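Aminotransferase class I and II (Anaerococcus prevotii, PDB 4EMY) probably works as a pyridoxal 5'-phosphate-dependent transaminase, acting as a homodimer. Local coordinates at residues H131-A136 and E153-D158; N190-S195 and T349-F354. All coordinates share one frame; numbering follows the deposited sequence.

Overall arrangement
Contact 1 closes along the chain before contact 2 opens, and their centres lie about 10 Å apart on the same side of the chain's centre. Contact 1 joins the loops after strands 127-131 and 148-152, which are neighbours in the mixed seven-stranded sheet. The loop 190-195 follows strand 179-184, which flanks 127-131 on its other side. Contact 2 ties it to 349-354, between helix 315-345 and strand 359-362. The two contacts share packing: CZ of F155 lies 3.5 Å from CG2 of T192. Each also reaches the cofactor, through W135 and N190. Loops at one end of the sheet thus join the pyridoxal phosphate site to the C-terminal part of the chain.

Contact 1: residues H131-A136 and E153-D158. With PLP (pyridoxal-5'-phosphate), chain E.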
loop_
_atom_site.group_PDB
_atom_site.type_symbol
_atom_site.label_atom_id
_atom_site.label_comp_id
_atom_site.label_asym_id
_atom_site.label_seq_id
_atom_site.Cartn_x
_atom_site.Cartn_y
_atom_site.Cartn_z
ATOM N N HIS A 131 -10.747 1.371 -22.264
ATOM C CA HIS A 131 -10.444 2.026 -23.533
ATOM C C HIS A 131 -9.119 1.613 -24.114
ATOM O O HIS A 131 -8.160 1.345 -23.388
ATOM C CB HIS A 131 -10.552 3.544 -23.413
ATOM C CG HIS A 131 -10.173 4.070 -22.056
ATOM N ND1 HIS A 131 -8.896 4.137 -21.635
ATOM C CD2 HIS A 131 -10.958 4.557 -21.012
ATOM C CE1 HIS A 131 -8.864 4.639 -20.389
ATOM N NE2 HIS A 131 -10.128 4.894 -20.011
ATOM N N ASP A 132 -9.104 1.556 -25.445
ATOM C CA ASP A 132 -7.980 1.155 -26.309
ATOM C C ASP A 132 -6.602 1.693 -25.928
ATOM O O ASP A 132 -5.598 0.991 -26.051
ATOM C CB ASP A 132 -8.283 1.632 -27.730
ATOM C CG ASP A 132 -8.155 0.545 -28.743
ATOM O OD1 ASP A 132 -7.897 -0.606 -28.334
ATOM O OD2 ASP A 132 -8.320 0.836 -29.947
ATOM N N TYR A 133 -6.568 2.963 -25.530
ATOM C CA TYR A 133 -5.365 3.617 -25.054
ATOM C C TYR A 133 -5.514 3.658 -23.540
ATOM O O TYR A 133 -6.445 4.283 -23.024
ATOM C CB TYR A 133 -5.273 5.046 -25.598
ATOM C CG TYR A 133 -5.274 5.207 -27.111
ATOM C CD1 TYR A 133 -6.392 4.858 -27.884
ATOM C CD2 TYR A 133 -4.175 5.760 -27.770
ATOM C CE1 TYR A 133 -6.393 5.021 -29.263
ATOM C CE2 TYR A 133 -4.173 5.937 -29.148
ATOM C CZ TYR A 133 -5.281 5.567 -29.891
ATOM O OH TYR A 133 -5.272 5.740 -31.259
ATOM N N TYR A 134 -4.616 2.983 -22.828
ATOM C CA TYR A 134 -4.740 2.850 -21.382
ATOM C C TYR A 134 -3.406 2.839 -20.666
ATOM O O TYR A 134 -2.377 2.485 -21.237
ATOM C CB TYR A 134 -5.504 1.573 -21.024
ATOM C CG TYR A 134 -4.835 0.305 -21.492
ATOM C CD1 TYR A 134 -3.978 -0.403 -20.656
ATOM C CD2 TYR A 134 -5.055 -0.181 -22.772
ATOM C CE1 TYR A 134 -3.358 -1.563 -21.084
ATOM C CE2 TYR A 134 -4.442 -1.342 -23.209
ATOM C CZ TYR A 134 -3.596 -2.029 -22.363
ATOM O OH TYR A 134 -2.991 -3.186 -22.801
ATOM N N TRP A 135 -3.462 3.228 -19.397
ATOM C CA TRP A 135 -2.352 3.144 -18.457
ATOM C C TRP A 135 -2.132 1.687 -18.155
ATOM O O TRP A 135 -3.043 0.997 -17.702
ATOM C CB TRP A 135 -2.737 3.930 -17.212
ATOM C CG TRP A 135 -1.712 4.003 -16.116
ATOM C CD1 TRP A 135 -0.362 4.306 -16.231
ATOM C CD2 TRP A 135 -1.939 3.823 -14.678
ATOM N NE1 TRP A 135 0.248 4.303 -15.004
ATOM C CE2 TRP A 135 -0.638 4.024 -14.030
ATOM C CE3 TRP A 135 -3.045 3.515 -13.892
ATOM C CZ2 TRP A 135 -0.474 3.915 -12.656
ATOM C CZ3 TRP A 135 -2.868 3.410 -12.506
ATOM C CH2 TRP A 135 -1.611 3.607 -11.904
ATOM N N ALA A 136 -0.922 1.200 -18.418
ATOM C CA ALA A 136 -0.624 -0.238 -18.384
ATOM C C ALA A 136 -1.083 -1.001 -17.132
ATOM O O ALA A 136 -1.580 -2.121 -17.257
ATOM C CB ALA A 136 0.853 -0.487 -18.661
ATOM N N GLU A 153 -12.159 0.144 -29.043
ATOM C CA GLU A 153 -11.584 1.289 -29.759
ATOM C C GLU A 153 -12.065 2.617 -29.179
ATOM O O GLU A 153 -13.207 3.014 -29.391
ATOM C CB GLU A 153 -11.910 1.221 -31.255
ATOM C CG GLU A 153 -11.233 0.084 -32.007
ATOM C CD GLU A 153 -11.989 -0.322 -33.265
ATOM O OE1 GLU A 153 -12.628 -1.399 -33.253
ATOM O OE2 GLU A 153 -11.958 0.433 -34.265
ATOM N N PHE A 154 -11.176 3.284 -28.447
ATOM C CA PHE A 154 -11.433 4.577 -27.790
ATOM C C PHE A 154 -12.125 5.605 -28.693
ATOM O O PHE A 154 -13.199 6.107 -28.359
ATOM C CB PHE A 154 -10.099 5.175 -27.308
ATOM C CG PHE A 154 -10.207 6.052 -26.086
ATOM C CD1 PHE A 154 -9.088 6.281 -25.297
ATOM C CD2 PHE A 154 -11.408 6.642 -25.714
ATOM C CE1 PHE A 154 -9.158 7.083 -24.173
ATOM C CE2 PHE A 154 -11.485 7.439 -24.585
ATOM C CZ PHE A 154 -10.358 7.661 -23.815
ATOM N N PHE A 155 -11.498 5.909 -29.827
ATOM C CA PHE A 155 -11.874 7.064 -30.637
ATOM C C PHE A 155 -12.555 6.705 -31.952
ATOM O O PHE A 155 -12.466 5.575 -32.432
ATOM C CB PHE A 155 -10.639 7.917 -30.948
ATOM C CG PHE A 155 -9.861 8.339 -29.731
ATOM C CD1 PHE A 155 -10.351 9.320 -28.874
ATOM C CD2 PHE A 155 -8.623 7.778 -29.457
ATOM C CE1 PHE A 155 -9.626 9.716 -27.763
ATOM C CE2 PHE A 155 -7.895 8.171 -28.347
ATOM C CZ PHE A 155 -8.397 9.139 -27.500
ATOM N N THR A 156 -13.239 7.687 -32.526
ATOM C CA THR A 156 -13.735 7.593 -33.889
ATOM C C THR A 156 -12.666 8.199 -34.782
ATOM O O THR A 156 -11.669 8.711 -34.286
ATOM C CB THR A 156 -15.065 8.352 -34.067
ATOM O OG1 THR A 156 -14.888 9.733 -33.715
ATOM C CG2 THR A 156 -16.160 7.732 -33.201
ATOM N N ASP A 157 -12.868 8.145 -36.093
ATOM C CA ASP A 157 -11.915 8.731 -37.029
ATOM C C ASP A 157 -11.764 10.249 -36.853
ATOM O O ASP A 157 -10.757 10.830 -37.266
ATOM C CB ASP A 157 -12.281 8.360 -38.471
ATOM C CG ASP A 157 -11.973 6.898 -38.797
ATOM O OD1 ASP A 157 -11.331 6.215 -37.961
ATOM O OD2 ASP A 157 -12.371 6.429 -39.889
ATOM N N ASP A 158 -12.761 10.869 -36.220
ATOM C CA ASP A 158 -12.733 12.294 -35.887
ATOM C C ASP A 158 -12.202 12.573 -34.469
ATOM O O ASP A 158 -12.142 13.725 -34.031
ATOM C CB ASP A 158 -14.123 12.910 -36.078
ATOM C CG ASP A 158 -14.440 13.188 -37.538
ATOM O OD1 ASP A 158 -13.518 13.100 -38.381
ATOM O OD2 ASP A 158 -15.614 13.500 -37.847
HETATM N N1 PLP E . -4.099 6.607 -12.853
HETATM C C2 PLP E . -3.540 7.078 -14.029
HETATM C C2A PLP E . -4.362 7.143 -15.281
HETATM C C3 PLP E . -2.216 7.510 -14.058
HETATM O O3 PLP E . -1.672 7.972 -15.218
HETATM C C4 PLP E . -1.429 7.461 -12.927
HETATM C C4A PLP E . 0.037 7.206 -13.148
HETATM O O4A PLP E . 0.850 8.134 -13.148
HETATM C C5 PLP E . -1.998 6.993 -11.743
HETATM C C6 PLP E . -3.330 6.560 -11.710
HETATM C C5A PLP E . -1.131 6.924 -10.495
HETATM O O4P PLP E . -1.837 7.218 -9.311
HETATM P P PLP E . -1.025 7.089 -7.940
HETATM O O1P PLP E . -1.101 5.641 -7.537
HETATM O O2P PLP E . -1.655 8.024 -6.931
HETATM O O3P PLP E . 0.424 7.459 -8.136
#
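H131 and F154 stack where two loops leave neighbouring parallel strands, 127-131 and 148-152, of the large sheet typical of fold-type I pyridoxal phosphate enzymes. The rings form an offset stack, with centroids 4.6 Å apart and planes at 15°. The offset brings CB of H131 over the centre of the F154 ring, 3.7 Å from its centroid, in a CH-pi contact. CZ of F155 lies over the opposite face of F154, toward its rim, so F154 is sandwiched between the two.

The packed side continues at Y133. An edge of F155 meets the face of Y133 in an edge-to-face pair, with CD2 of F155 3.6 Å from CE1 of Y133. CB of F154 fills in beside CD1 of Y133. Two rings from other segments extend the cluster edge to face: Y194 against F155, and F360 against Y133.

Both ring nitrogens of H131 are bonded. ND1 donates to O of Y133 at 2.8 Å, and NE2 pairs with the backbone N of N185. These two bonds hold the imidazole against rotation.

D132 and E153 form the looser, more solvent-exposed side. No hydrogen bond joins the two segments. OD2 of D132 lies 3.3 Å from CA of E153, and the carboxylates stay apart, OD2 of D132 and OE2 of E153 being 5.7 Å from each other. Their like charges would probably disfavour a closer approach. K385 offers D132 a long, weak ion pair.

Beyond the contact the first loop runs on to the cofactor. The W135 side chain leaves with CG trans to the backbone N (chi1 -179°), which lays the indole over one face of the pyridine ring. CZ3 of W135 lies 3.3 Å from C6 of the pyridoxal phosphate.

Contact 2: residues N190-S195 and T349-F354; sequences NPTGYS and TMIPYF. With PLP (pyridoxal-5'-phosphate), chain E.
T192 meets I351 through methyl groups, CG2 of T192 lying 3.8 Å from CD1 of I351. Its OG1 sits between the backbone N and the carbonyl carbon, chi1 68°. There it accepts from N of Y194, 3.1 Å away, in an ST turn, and also bonds OD1 of N189. Replacing T192 with an alanine removes OG1 and CG2, which would probably leave the Y194 amide and N189 without this partner and open a gap beside I351.

G193 gives the one hydrogen bond across the contact: its O accepts from N of F354 at 2.8 Å, nearly straight at 172°. Y194 extends with CG trans to the backbone N (chi1 -172°), which brings its CE1 within 3.6 Å of CE2 of F354; the two rings meet obliquely. OH of Y194 is held by E200. CB of S195 packs on CB of F354.

N190 turns toward the cofactor, and its ND2 donates to O3 of the pyridoxal phosphate at 2.7 Å. R388 holds its OD1, so both ends of the amide are gripped.

Around the contact, I351 and Y353 touch strand 359-362. Y353 and the selenomethionine M350 also rest on helix 315-345.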
loop_
_atom_site.group_PDB
_atom_site.type_symbol
_atom_site.label_atom_id
_atom_site.label_comp_id
_atom_site.label_asym_id
_atom_site.label_seq_id
_atom_site.Cartn_x
_atom_site.Cartn_y
_atom_site.Cartn_z
ATOM N N ASN A 190 -4.471 9.564 -19.507
ATOM C CA ASN A 190 -3.135 9.087 -19.804
ATOM C C ASN A 190 -3.294 7.802 -20.646
ATOM O O ASN A 190 -3.895 6.825 -20.170
ATOM C CB ASN A 190 -2.402 8.840 -18.481
ATOM C CG ASN A 190 -1.143 8.017 -18.637
ATOM O OD1 ASN A 190 -0.411 8.140 -19.616
ATOM N ND2 ASN A 190 -0.874 7.181 -17.654
ATOM N N PRO A 191 -2.749 7.770 -21.884
ATOM C CA PRO A 191 -1.795 8.646 -22.586
ATOM C C PRO A 191 -2.333 9.825 -23.423
ATOM O O PRO A 191 -1.601 10.803 -23.640
ATOM C CB PRO A 191 -1.086 7.672 -23.528
ATOM C CG PRO A 191 -2.073 6.592 -23.797
ATOM C CD PRO A 191 -3.107 6.601 -22.708
ATOM N N THR A 192 -3.579 9.733 -23.883
ATOM C CA THR A 192 -4.073 10.581 -24.974
ATOM C C THR A 192 -4.209 12.070 -24.664
ATOM O O THR A 192 -3.931 12.904 -25.525
ATOM C CB THR A 192 -5.415 10.073 -25.506
ATOM O OG1 THR A 192 -6.417 10.248 -24.498
ATOM C CG2 THR A 192 -5.309 8.608 -25.860
ATOM N N GLY A 193 -4.639 12.394 -23.448
ATOM C CA GLY A 193 -4.923 13.776 -23.062
ATOM C C GLY A 193 -6.375 14.136 -23.322
ATOM O O GLY A 193 -6.785 15.285 -23.143
ATOM N N TYR A 194 -7.154 13.144 -23.740
ATOM C CA TYR A 194 -8.557 13.336 -24.076
ATOM C C TYR A 194 -9.452 13.387 -22.849
ATOM O O TYR A 194 -9.178 12.734 -21.848
ATOM C CB TYR A 194 -9.032 12.205 -24.988
ATOM C CG TYR A 194 -10.417 12.418 -25.541
ATOM C CD1 TYR A 194 -10.652 13.394 -26.505
ATOM C CD2 TYR A 194 -11.488 11.651 -25.102
ATOM C CE1 TYR A 194 -11.916 13.607 -27.017
ATOM C CE2 TYR A 194 -12.762 11.852 -25.612
ATOM C CZ TYR A 194 -12.972 12.834 -26.572
ATOM O OH TYR A 194 -14.231 13.053 -27.096
ATOM N N SER A 195 -10.528 14.161 -22.939
ATOM C CA SER A 195 -11.601 14.112 -21.952
ATOM C C SER A 195 -12.925 13.851 -22.668
ATOM O O SER A 195 -13.239 14.519 -23.656
ATOM C CB SER A 195 -11.681 15.424 -21.169
ATOM O OG SER A 195 -10.449 15.741 -20.540
ATOM N N THR A 349 -0.742 15.601 -36.854
ATOM C CA THR A 349 -2.007 15.078 -36.339
ATOM C C THR A 349 -1.812 14.569 -34.918
ATOM O O THR A 349 -0.941 13.733 -34.654
ATOM C CB THR A 349 -2.577 13.967 -37.245
ATOM O OG1 THR A 349 -2.919 14.527 -38.516
ATOM C CG2 THR A 349 -3.824 13.345 -36.639
HETATM N N MSE A 350 -2.628 15.095 -34.011
HETATM C CA MSE A 350 -2.540 14.774 -32.593
HETATM C C MSE A 350 -3.932 14.622 -32.012
HETATM O O MSE A 350 -4.855 15.330 -32.411
HETATM C CB MSE A 350 -1.801 15.882 -31.846
HETATM C CG MSE A 350 -2.469 17.239 -31.957
HETATM SE SE MSE A 350 -1.874 18.475 -30.602
HETATM C CE MSE A 350 -2.373 17.453 -29.011
ATOM N N ILE A 351 -4.079 13.697 -31.070
ATOM C CA ILE A 351 -5.355 13.481 -30.413
ATOM C C ILE A 351 -5.711 14.765 -29.673
ATOM O O ILE A 351 -4.879 15.300 -28.955
ATOM C CB ILE A 351 -5.284 12.286 -29.449
ATOM C CG1 ILE A 351 -4.981 11.009 -30.238
ATOM C CG2 ILE A 351 -6.582 12.154 -28.661
ATOM C CD1 ILE A 351 -4.730 9.784 -29.388
ATOM N N PRO A 352 -6.931 15.291 -29.886
ATOM C CA PRO A 352 -7.295 16.557 -29.261
ATOM C C PRO A 352 -7.054 16.527 -27.763
ATOM O O PRO A 352 -7.530 15.616 -27.083
ATOM C CB PRO A 352 -8.791 16.702 -29.571
ATOM C CG PRO A 352 -9.205 15.446 -30.259
ATOM C CD PRO A 352 -7.969 14.822 -30.814
ATOM N N TYR A 353 -6.295 17.505 -27.273
ATOM C CA TYR A 353 -5.954 17.622 -25.852
ATOM C C TYR A 353 -7.024 18.393 -25.079
ATOM O O TYR A 353 -7.402 19.506 -25.454
ATOM C CB TYR A 353 -4.585 18.299 -25.686
ATOM C CG TYR A 353 -4.169 18.542 -24.244
ATOM C CD1 TYR A 353 -4.470 19.748 -23.602
ATOM C CD2 TYR A 353 -3.475 17.566 -23.521
ATOM C CE1 TYR A 353 -4.102 19.971 -22.285
ATOM C CE2 TYR A 353 -3.093 17.786 -22.204
ATOM C CZ TYR A 353 -3.408 18.990 -21.589
ATOM O OH TYR A 353 -3.032 19.211 -20.274
ATOM N N PHE A 354 -7.503 17.800 -23.993
ATOM C CA PHE A 354 -8.480 18.462 -23.138
ATOM C C PHE A 354 -7.948 18.687 -21.730
ATOM O O PHE A 354 -8.293 19.678 -21.088
ATOM C CB PHE A 354 -9.802 17.691 -23.125
ATOM C CG PHE A 354 -10.604 17.853 -24.386
ATOM C CD1 PHE A 354 -11.535 18.881 -24.507
ATOM C CD2 PHE A 354 -10.415 16.993 -25.464
ATOM C CE1 PHE A 354 -12.268 19.042 -25.672
ATOM C CE2 PHE A 354 -11.148 17.147 -26.631
ATOM C CZ PHE A 354 -12.076 18.173 -26.733
HETATM N N1 PLP E . -4.099 6.607 -12.853
HETATM C C2 PLP E . -3.540 7.078 -14.029
HETATM C C2A PLP E . -4.362 7.143 -15.281
HETATM C C3 PLP E . -2.216 7.510 -14.058
HETATM O O3 PLP E . -1.672 7.972 -15.218
HETATM C C4 PLP E . -1.429 7.461 -12.927
HETATM C C4A PLP E . 0.037 7.206 -13.148
HETATM O O4A PLP E . 0.850 8.134 -13.148
HETATM C C5 PLP E . -1.998 6.993 -11.743
HETATM C C6 PLP E . -3.330 6.560 -11.710
HETATM C C5A PLP E . -1.131 6.924 -10.495
HETATM O O4P PLP E . -1.837 7.218 -9.311
HETATM P P PLP E . -1.025 7.089 -7.940
HETATM O O1P PLP E . -1.101 5.641 -7.537
HETATM O O2P PLP E . -1.655 8.024 -6.931
HETATM O O3P PLP E . 0.424 7.459 -8.136
#